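Local coordinates for protein CRISPR system Cmr subunit Cmr6 (Pyrococcus furiosus, PDB 4W8V) that forms part of the type III-B Cmr ribonucleoprotein, an RNA-binding CRISPR defence complex that Cmr6 caps together with Cmr1, at residues A[20-25]-A[239-244]; A[42-47]-A[149-154]; A[48-53]-A[145-150]. All coordinates share one frame; numbering follows the deposited sequence.

In the fold
Starting from the N terminus, strand 13-21 runs into contact 1, where residues 20-25 meet 239-244 near the C terminus; this pairing closes a loop that holds both other contacts. Next come residues 42-47, from the last part of helix 34-43 onward, which reach 149-154 in contact 2, and then residues 48-53, which lead into helix 52-68 and meet 145-150 in contact 3. Contacts 2 and 3 thus follow one another on the first side and end on the same stretch of the second, sharing Pro149 and Ile150. Contacts 1 and 3 touch through Leu25 CD2 and Ile50 CD1, 3.7 Å apart, and both reach the four-stranded antiparallel sheet, at its outermost strands 242-244 and 143-149.

Contact 1 (A[20-25]-A[239-244]); sequences KTQSRL and YGRLVE
Lys20 and Val243 form the hydrogen-bonded pair of a short antiparallel ladder, where strand 242-244 lies against strand 13-21 at one edge of the four-stranded sheet of this RAMP-superfamily portion of Cmr6: Lys20 N reaches Val243 O at 3.0 Å, and Val243 N returns to Lys20 O at 3.1 Å, nearly in line with that carbonyl. On the same face, the lysine chain passes across the valine at a slant, with Lys20 NZ 3.8 Å from Val243 CG2. Thr21 and Leu242 make the following non-hydrogen-bonded pair, their side chains side by side on the other face, and Phe203 touches both.

Past Thr21 the ladder gives way to a turn, yet backbone bonding continues. Gln22 N donates to Arg241 O over 2.7 Å, and Gly240 N to Arg24 O over 2.8 Å, the latter donor tilted 30° from the carbonyl plane. Arg24 O also lies at the edge of the Tyr239 ring, 3.3 Å from CD1. Gly240 has a positive phi of 79°, and Leu25 CD1 packs 3.6 Å from its CA.

Further out, Ser23 OG stands between its own backbone N and carbonyl carbon (chi1 58°), which turns it toward the other segment; its bond from Arg241 N is weak, and its stronger partner is Gly238 O. Thr21 OG1 is engaged by Pro198 O and Val201 N, while the guanidinium of Arg241 folds back, NH2 bonding Thr235 O and, weakly, Tyr239 O. The chemistry thus implies an edge pairing carried by main-chain bonds, the polar ends of Thr21, Ser23 and Arg241 being bonded mainly beyond it.

Contact 2 (A[42-47]-A[149-154]); sequences LRNYGV and PIAEEI
Arg43 and Ala151 meet just after the regular part of helix 34-43, next to a type I' beta turn from Asn44 to Val47, which packs against the short 3-10 segment 151-152 following strand 143-149. No direct hydrogen bond joins the two sides; van der Waals contacts and three waters do. Arg43 O lies 3.2 Å from Ala151 CB, and the arginine chain, bent at chi2 and chi3, doubles back to lay one face of its guanidinium over the same methyl, offset toward the rim. Arg43 NH2 is then 4.3 Å from Glu152 OE1, opposite charges too far apart for a salt bridge.

Asn44 comes next, and its side chain crosses Pro149 at about a right angle, Asn44 CG sitting 3.6 Å from Pro149 CB. With CG beside the backbone N (chi1 -61°), the amide is carried to the proline. Two waters then connect it to a single acceptor: one donates to both Asn44 OD1 and Pro149 O, while the other accepts from Asn44 ND2 and donates to the same carbonyl. Both ends of the amide are thereby engaged.

Tyr45 slides past Ile154 in the opposite direction, and Ala151 O lies near the plane of its ring, at the edge. A third water accepts from Tyr45 OH at 2.6 Å and donates to Ala151 O at 2.8 Å and to Ile154 O. The turn is closed by the bond from Val47 N to Asn44 O. Val47 and Pro149 are both touched by Phe203 of strand 202-209, and they pack directly on each other, with Val47 CG1 3.8 Å from Pro149 CG.

Contact 3 (A[48-53]-A[145-150]); sequences PYIPGS and FDAIPI
Ile50 and Ala147 supply the apolar centre, their CB atoms 3.9 Å apart beside a single antiparallel bridge. The bridge is a hydrogen-bonded pair: Ile50 N donates to Ala147 O at 2.9 Å, and Ala147 N to Ile50 O at 2.8 Å, each donor in the carbonyl plane of its acceptor. Next to it, Tyr49 CB rests on Ala147 O and on Pro149 CD, while Pro149 CG approaches Pro48 O at 3.6 Å.

Tyr49 holds its ring between its own backbone N and carbonyl carbon (chi1 64°), which swings it toward Asp146. Ring and carboxylate planes stand 72° apart, with Tyr49 CE1 3.5 Å from Asp146 OD1. Gly52 N, 2.7 Å from Asp146 OD1, donates to it from above the carboxylate, 41° out of its plane. Gly52 is in the first turn of helix 52-68, right after the N-cap Pro51, so an acid from the irregular part of strand 143-149 takes up an amide at the helix start; its negative charge there is probably favourable to the helix dipole. Gly52 CA lies 3.3 Å from Phe145 O, so the two backbones come close together here. At the polar edge, a water binds Tyr49 OH and, weakly, Asp146 OD1.

Within the RAMP-superfamily fold, the bridge connects the lead-in to helix 52-68 with strand 143-149. Ile55 of that helix touches both Ile50 and Ala147, strand 202-209 adds Phe203, against Ile50 and Pro149, and Val205, against Ala147, and strand 25-28 meets Pro48 through Val27.

Contact 1 (A[20-25]-A[239-244])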
# COMPACT_ATOMS: atom_id res chain seq x y z
N LYS A 20 -3.31 13.93 4.31
CA LYS A 20 -4.75 14.15 4.36
C LYS A 20 -5.39 13.32 3.27
O LYS A 20 -4.74 13.03 2.27
CB LYS A 20 -5.10 15.62 4.18
CG LYS A 20 -4.60 16.24 2.89
CD LYS A 20 -4.87 17.73 2.85
CE LYS A 20 -4.24 18.39 1.63
NZ LYS A 20 -4.98 18.08 0.37
N THR A 21 -6.64 12.92 3.48
CA THR A 21 -7.41 12.19 2.48
C THR A 21 -7.74 13.11 1.30
O THR A 21 -8.52 14.05 1.46
CB THR A 21 -8.71 11.60 3.08
OG1 THR A 21 -9.35 12.60 3.88
CG2 THR A 21 -8.41 10.38 3.96
N GLN A 22 -7.13 12.88 0.14
CA GLN A 22 -7.40 13.73 -1.01
C GLN A 22 -8.80 13.47 -1.57
O GLN A 22 -9.51 14.40 -1.97
CB GLN A 22 -6.35 13.54 -2.11
CG GLN A 22 -6.52 14.52 -3.28
CD GLN A 22 -5.77 14.11 -4.54
OE1 GLN A 22 -5.82 12.96 -4.98
NE2 GLN A 22 -5.06 15.07 -5.13
N SER A 23 -9.19 12.20 -1.58
CA SER A 23 -10.54 11.78 -1.91
C SER A 23 -11.09 11.01 -0.70
O SER A 23 -10.37 10.76 0.26
CB SER A 23 -10.56 10.90 -3.19
OG SER A 23 -9.75 9.74 -3.05
N ARG A 24 -12.37 10.64 -0.74
CA ARG A 24 -12.94 9.93 0.39
C ARG A 24 -12.30 8.57 0.59
O ARG A 24 -11.89 7.88 -0.36
CB ARG A 24 -14.44 9.76 0.22
CG ARG A 24 -15.21 11.02 0.36
CD ARG A 24 -16.62 10.85 -0.13
NE ARG A 24 -17.18 12.16 -0.42
CZ ARG A 24 -18.02 12.79 0.39
NH1 ARG A 24 -18.41 12.21 1.52
NH2 ARG A 24 -18.48 13.98 0.07
N LEU A 25 -12.20 8.18 1.85
CA LEU A 25 -11.55 6.94 2.20
C LEU A 25 -12.57 5.95 2.76
O LEU A 25 -13.35 6.27 3.67
CB LEU A 25 -10.43 7.21 3.21
CG LEU A 25 -9.63 6.06 3.78
CD1 LEU A 25 -8.79 5.32 2.69
CD2 LEU A 25 -8.75 6.65 4.87
N TYR A 239 -11.20 6.27 -4.84
CA TYR A 239 -11.27 6.42 -3.40
C TYR A 239 -9.92 6.14 -2.76
O TYR A 239 -9.09 5.46 -3.35
CB TYR A 239 -12.34 5.49 -2.82
CG TYR A 239 -13.75 5.94 -3.14
CD1 TYR A 239 -14.32 7.02 -2.47
CD2 TYR A 239 -14.52 5.29 -4.10
CE1 TYR A 239 -15.60 7.44 -2.74
CE2 TYR A 239 -15.81 5.70 -4.39
CZ TYR A 239 -16.35 6.78 -3.70
OH TYR A 239 -17.62 7.21 -3.98
N GLY A 240 -9.70 6.70 -1.57
CA GLY A 240 -8.56 6.32 -0.76
C GLY A 240 -7.19 6.90 -1.09
O GLY A 240 -6.19 6.35 -0.66
N ARG A 241 -7.14 7.99 -1.84
CA ARG A 241 -5.86 8.63 -2.12
C ARG A 241 -5.46 9.58 -0.97
O ARG A 241 -6.26 10.38 -0.52
CB ARG A 241 -5.92 9.43 -3.43
CG ARG A 241 -6.23 8.65 -4.68
CD ARG A 241 -5.46 7.34 -4.74
NE ARG A 241 -5.49 6.75 -6.07
CZ ARG A 241 -6.44 5.92 -6.50
NH1 ARG A 241 -6.37 5.43 -7.73
NH2 ARG A 241 -7.44 5.58 -5.71
N LEU A 242 -4.22 9.49 -0.51
CA LEU A 242 -3.72 10.41 0.54
C LEU A 242 -2.48 11.17 0.07
O LEU A 242 -1.62 10.59 -0.61
CB LEU A 242 -3.41 9.65 1.84
CG LEU A 242 -4.60 9.20 2.69
CD1 LEU A 242 -4.99 7.77 2.39
CD2 LEU A 242 -4.31 9.38 4.20
N VAL A 243 -2.39 12.46 0.41
CA VAL A 243 -1.23 13.27 0.04
C VAL A 243 -0.64 14.03 1.24
O VAL A 243 -1.37 14.48 2.11
CB VAL A 243 -1.57 14.28 -1.09
CG1 VAL A 243 -2.12 13.54 -2.32
CG2 VAL A 243 -2.57 15.34 -0.62
N GLU A 244 0.69 14.12 1.28
CA GLU A 244 1.40 14.83 2.35
C GLU A 244 1.01 16.32 2.38
O GLU A 244 0.72 16.90 1.34
CB GLU A 244 2.91 14.69 2.16
CG GLU A 244 3.74 14.89 3.43
CD GLU A 244 5.21 14.51 3.24
OE1 GLU A 244 5.59 14.17 2.09
OE2 GLU A 244 5.97 14.54 4.23

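Contact 2 (A[42-47]-A[149-154])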
# COMPACT_ATOMS: atom_id res chain seq x y z
N LEU A 42 -13.27 7.63 21.13
CA LEU A 42 -13.02 8.67 22.13
C LEU A 42 -12.02 9.73 21.69
O LEU A 42 -12.08 10.87 22.14
CB LEU A 42 -12.54 8.03 23.43
CG LEU A 42 -13.39 6.92 24.06
CD1 LEU A 42 -12.53 6.06 24.97
CD2 LEU A 42 -14.57 7.49 24.82
N ARG A 43 -11.11 9.34 20.81
CA ARG A 43 -10.10 10.26 20.30
C ARG A 43 -10.41 10.80 18.90
O ARG A 43 -10.24 11.99 18.63
CB ARG A 43 -8.75 9.55 20.27
CG ARG A 43 -8.31 9.06 21.63
CD ARG A 43 -7.84 10.24 22.49
NE ARG A 43 -6.62 10.82 21.93
CZ ARG A 43 -6.43 12.12 21.74
NH1 ARG A 43 -7.38 12.98 22.05
NH2 ARG A 43 -5.29 12.55 21.22
N ASN A 44 -10.86 9.92 18.01
CA ASN A 44 -10.86 10.25 16.59
C ASN A 44 -12.23 10.46 15.91
O ASN A 44 -12.31 10.43 14.70
CB ASN A 44 -10.11 9.17 15.83
CG ASN A 44 -8.67 9.06 16.26
OD1 ASN A 44 -8.05 10.04 16.69
ND2 ASN A 44 -8.10 7.85 16.14
N TYR A 45 -13.27 10.68 16.69
CA TYR A 45 -14.61 10.95 16.16
C TYR A 45 -15.14 9.82 15.28
O TYR A 45 -15.91 10.06 14.35
CB TYR A 45 -14.66 12.28 15.38
CG TYR A 45 -14.00 13.46 16.08
CD1 TYR A 45 -14.75 14.34 16.86
CD2 TYR A 45 -12.64 13.69 15.95
CE1 TYR A 45 -14.15 15.42 17.49
CE2 TYR A 45 -12.03 14.76 16.58
CZ TYR A 45 -12.78 15.63 17.35
OH TYR A 45 -12.16 16.69 17.97
N GLY A 46 -14.73 8.60 15.56
CA GLY A 46 -15.22 7.44 14.82
C GLY A 46 -14.38 7.06 13.62
O GLY A 46 -14.64 6.04 12.97
N VAL A 47 -13.37 7.86 13.33
CA VAL A 47 -12.52 7.62 12.16
C VAL A 47 -11.56 6.44 12.38
O VAL A 47 -10.75 6.47 13.31
CB VAL A 47 -11.73 8.90 11.83
CG1 VAL A 47 -10.81 8.71 10.63
CG2 VAL A 47 -12.70 10.03 11.56
N PRO A 149 -5.31 8.47 12.48
CA PRO A 149 -5.94 9.78 12.49
C PRO A 149 -5.28 10.69 13.52
O PRO A 149 -5.02 10.26 14.64
CB PRO A 149 -7.39 9.48 12.89
CG PRO A 149 -7.60 8.09 12.51
CD PRO A 149 -6.28 7.40 12.74
N ILE A 150 -4.97 11.92 13.12
CA ILE A 150 -4.40 12.91 14.02
C ILE A 150 -5.54 13.74 14.61
O ILE A 150 -6.00 14.71 13.99
CB ILE A 150 -3.38 13.80 13.31
CG1 ILE A 150 -2.35 12.90 12.60
CG2 ILE A 150 -2.74 14.77 14.32
CD1 ILE A 150 -1.39 13.61 11.68
N ALA A 151 -5.99 13.32 15.78
CA ALA A 151 -7.22 13.84 16.36
C ALA A 151 -7.22 15.36 16.46
O ALA A 151 -8.17 16.00 16.02
CB ALA A 151 -7.42 13.22 17.73
N GLU A 152 -6.15 15.94 17.01
CA GLU A 152 -6.10 17.39 17.22
C GLU A 152 -6.22 18.20 15.93
O GLU A 152 -6.73 19.32 15.95
CB GLU A 152 -4.80 17.79 17.94
CG GLU A 152 -3.51 17.37 17.27
CD GLU A 152 -3.09 15.95 17.66
OE1 GLU A 152 -3.96 15.17 18.11
OE2 GLU A 152 -1.89 15.62 17.52
N GLU A 153 -5.78 17.64 14.81
CA GLU A 153 -5.81 18.40 13.57
C GLU A 153 -7.08 18.17 12.77
O GLU A 153 -7.15 18.53 11.61
CB GLU A 153 -4.60 18.07 12.73
CG GLU A 153 -3.32 18.34 13.47
CD GLU A 153 -2.15 18.36 12.56
OE1 GLU A 153 -2.36 18.64 11.36
OE2 GLU A 153 -1.02 18.09 13.03
N ILE A 154 -8.08 17.61 13.41
CA ILE A 154 -9.36 17.43 12.76
C ILE A 154 -10.21 18.64 13.11
O ILE A 154 -10.61 18.82 14.26
CB ILE A 154 -10.03 16.11 13.19
CG1 ILE A 154 -9.16 14.93 12.72
CG2 ILE A 154 -11.44 16.03 12.64
CD1 ILE A 154 -9.66 13.55 13.14
O HOH W 1 -5.67 10.39 17.80
O HOH W 2 -5.32 7.65 16.12
O HOH W 3 -10.03 17.79 16.97

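Contact 3 (A[48-53]-A[145-150])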
# COMPACT_ATOMS: atom_id res chain seq x y z
N PRO A 48 -11.66 5.39 11.55
CA PRO A 48 -10.77 4.25 11.79
C PRO A 48 -9.36 4.50 11.25
O PRO A 48 -9.12 5.47 10.56
CB PRO A 48 -11.46 3.12 11.05
CG PRO A 48 -12.17 3.80 9.93
CD PRO A 48 -12.66 5.08 10.50
N TYR A 49 -8.41 3.64 11.58
CA TYR A 49 -7.08 3.80 11.01
C TYR A 49 -6.89 2.93 9.78
O TYR A 49 -7.75 2.12 9.43
CB TYR A 49 -6.00 3.46 12.04
CG TYR A 49 -5.98 2.02 12.51
CD1 TYR A 49 -5.10 1.09 11.96
CD2 TYR A 49 -6.82 1.59 13.52
CE1 TYR A 49 -5.06 -0.22 12.41
CE2 TYR A 49 -6.79 0.28 13.98
CZ TYR A 49 -5.91 -0.62 13.43
OH TYR A 49 -5.88 -1.92 13.91
N ILE A 50 -5.75 3.13 9.13
CA ILE A 50 -5.32 2.31 8.00
C ILE A 50 -4.22 1.39 8.46
O ILE A 50 -3.14 1.85 8.82
CB ILE A 50 -4.80 3.19 6.85
CG1 ILE A 50 -5.90 4.12 6.33
CG2 ILE A 50 -4.22 2.31 5.75
CD1 ILE A 50 -5.41 5.54 6.04
N PRO A 51 -4.48 0.07 8.43
CA PRO A 51 -3.50 -0.93 8.88
C PRO A 51 -2.19 -0.84 8.10
O PRO A 51 -2.17 -0.68 6.89
CB PRO A 51 -4.20 -2.26 8.61
CG PRO A 51 -5.62 -1.95 8.45
CD PRO A 51 -5.73 -0.55 7.96
N GLY A 52 -1.08 -0.96 8.81
CA GLY A 52 0.23 -0.92 8.18
C GLY A 52 0.45 -2.06 7.20
O GLY A 52 1.29 -1.97 6.30
N SER A 53 -0.28 -3.15 7.39
CA SER A 53 -0.21 -4.28 6.47
C SER A 53 -0.84 -3.88 5.14
O SER A 53 -0.38 -4.30 4.08
CB SER A 53 -0.88 -5.53 7.06
OG SER A 53 -2.29 -5.36 7.21
N PHE A 145 4.28 0.85 9.93
CA PHE A 145 3.38 1.25 11.00
C PHE A 145 1.99 1.50 10.48
O PHE A 145 1.79 1.78 9.30
CB PHE A 145 3.86 2.53 11.72
CG PHE A 145 5.15 2.37 12.46
CD1 PHE A 145 5.22 1.59 13.61
CD2 PHE A 145 6.30 3.01 12.03
CE1 PHE A 145 6.40 1.45 14.29
CE2 PHE A 145 7.49 2.87 12.69
CZ PHE A 145 7.55 2.09 13.84
N ASP A 146 1.04 1.41 11.40
CA ASP A 146 -0.31 1.79 11.09
C ASP A 146 -0.40 3.29 10.85
O ASP A 146 0.30 4.10 11.50
CB ASP A 146 -1.25 1.33 12.21
CG ASP A 146 -1.28 -0.20 12.34
OD1 ASP A 146 -1.76 -0.89 11.42
OD2 ASP A 146 -0.80 -0.73 13.35
N ALA A 147 -1.24 3.67 9.89
CA ALA A 147 -1.50 5.07 9.62
C ALA A 147 -2.68 5.49 10.45
O ALA A 147 -3.75 4.88 10.37
CB ALA A 147 -1.78 5.29 8.16
N ILE A 148 -2.51 6.54 11.25
CA ILE A 148 -3.46 6.85 12.31
C ILE A 148 -4.00 8.29 12.24
O ILE A 148 -3.25 9.22 11.94
CB ILE A 148 -2.79 6.58 13.66
CG1 ILE A 148 -1.45 7.32 13.73
CG2 ILE A 148 -2.54 5.09 13.83
CD1 ILE A 148 -0.47 6.77 14.70
N PRO A 149 -5.31 8.47 12.48
CA PRO A 149 -5.94 9.78 12.49
C PRO A 149 -5.28 10.69 13.52
O PRO A 149 -5.02 10.26 14.64
CB PRO A 149 -7.39 9.48 12.89
CG PRO A 149 -7.60 8.09 12.51
CD PRO A 149 -6.28 7.40 12.74
N ILE A 150 -4.97 11.92 13.12
CA ILE A 150 -4.40 12.91 14.02
C ILE A 150 -5.54 13.74 14.61
O ILE A 150 -6.00 14.71 13.99
CB ILE A 150 -3.38 13.80 13.31
CG1 ILE A 150 -2.35 12.90 12.60
CG2 ILE A 150 -2.74 14.77 14.32
CD1 ILE A 150 -1.39 13.61 11.68
O HOH W 4 -3.46 -3.20 13.08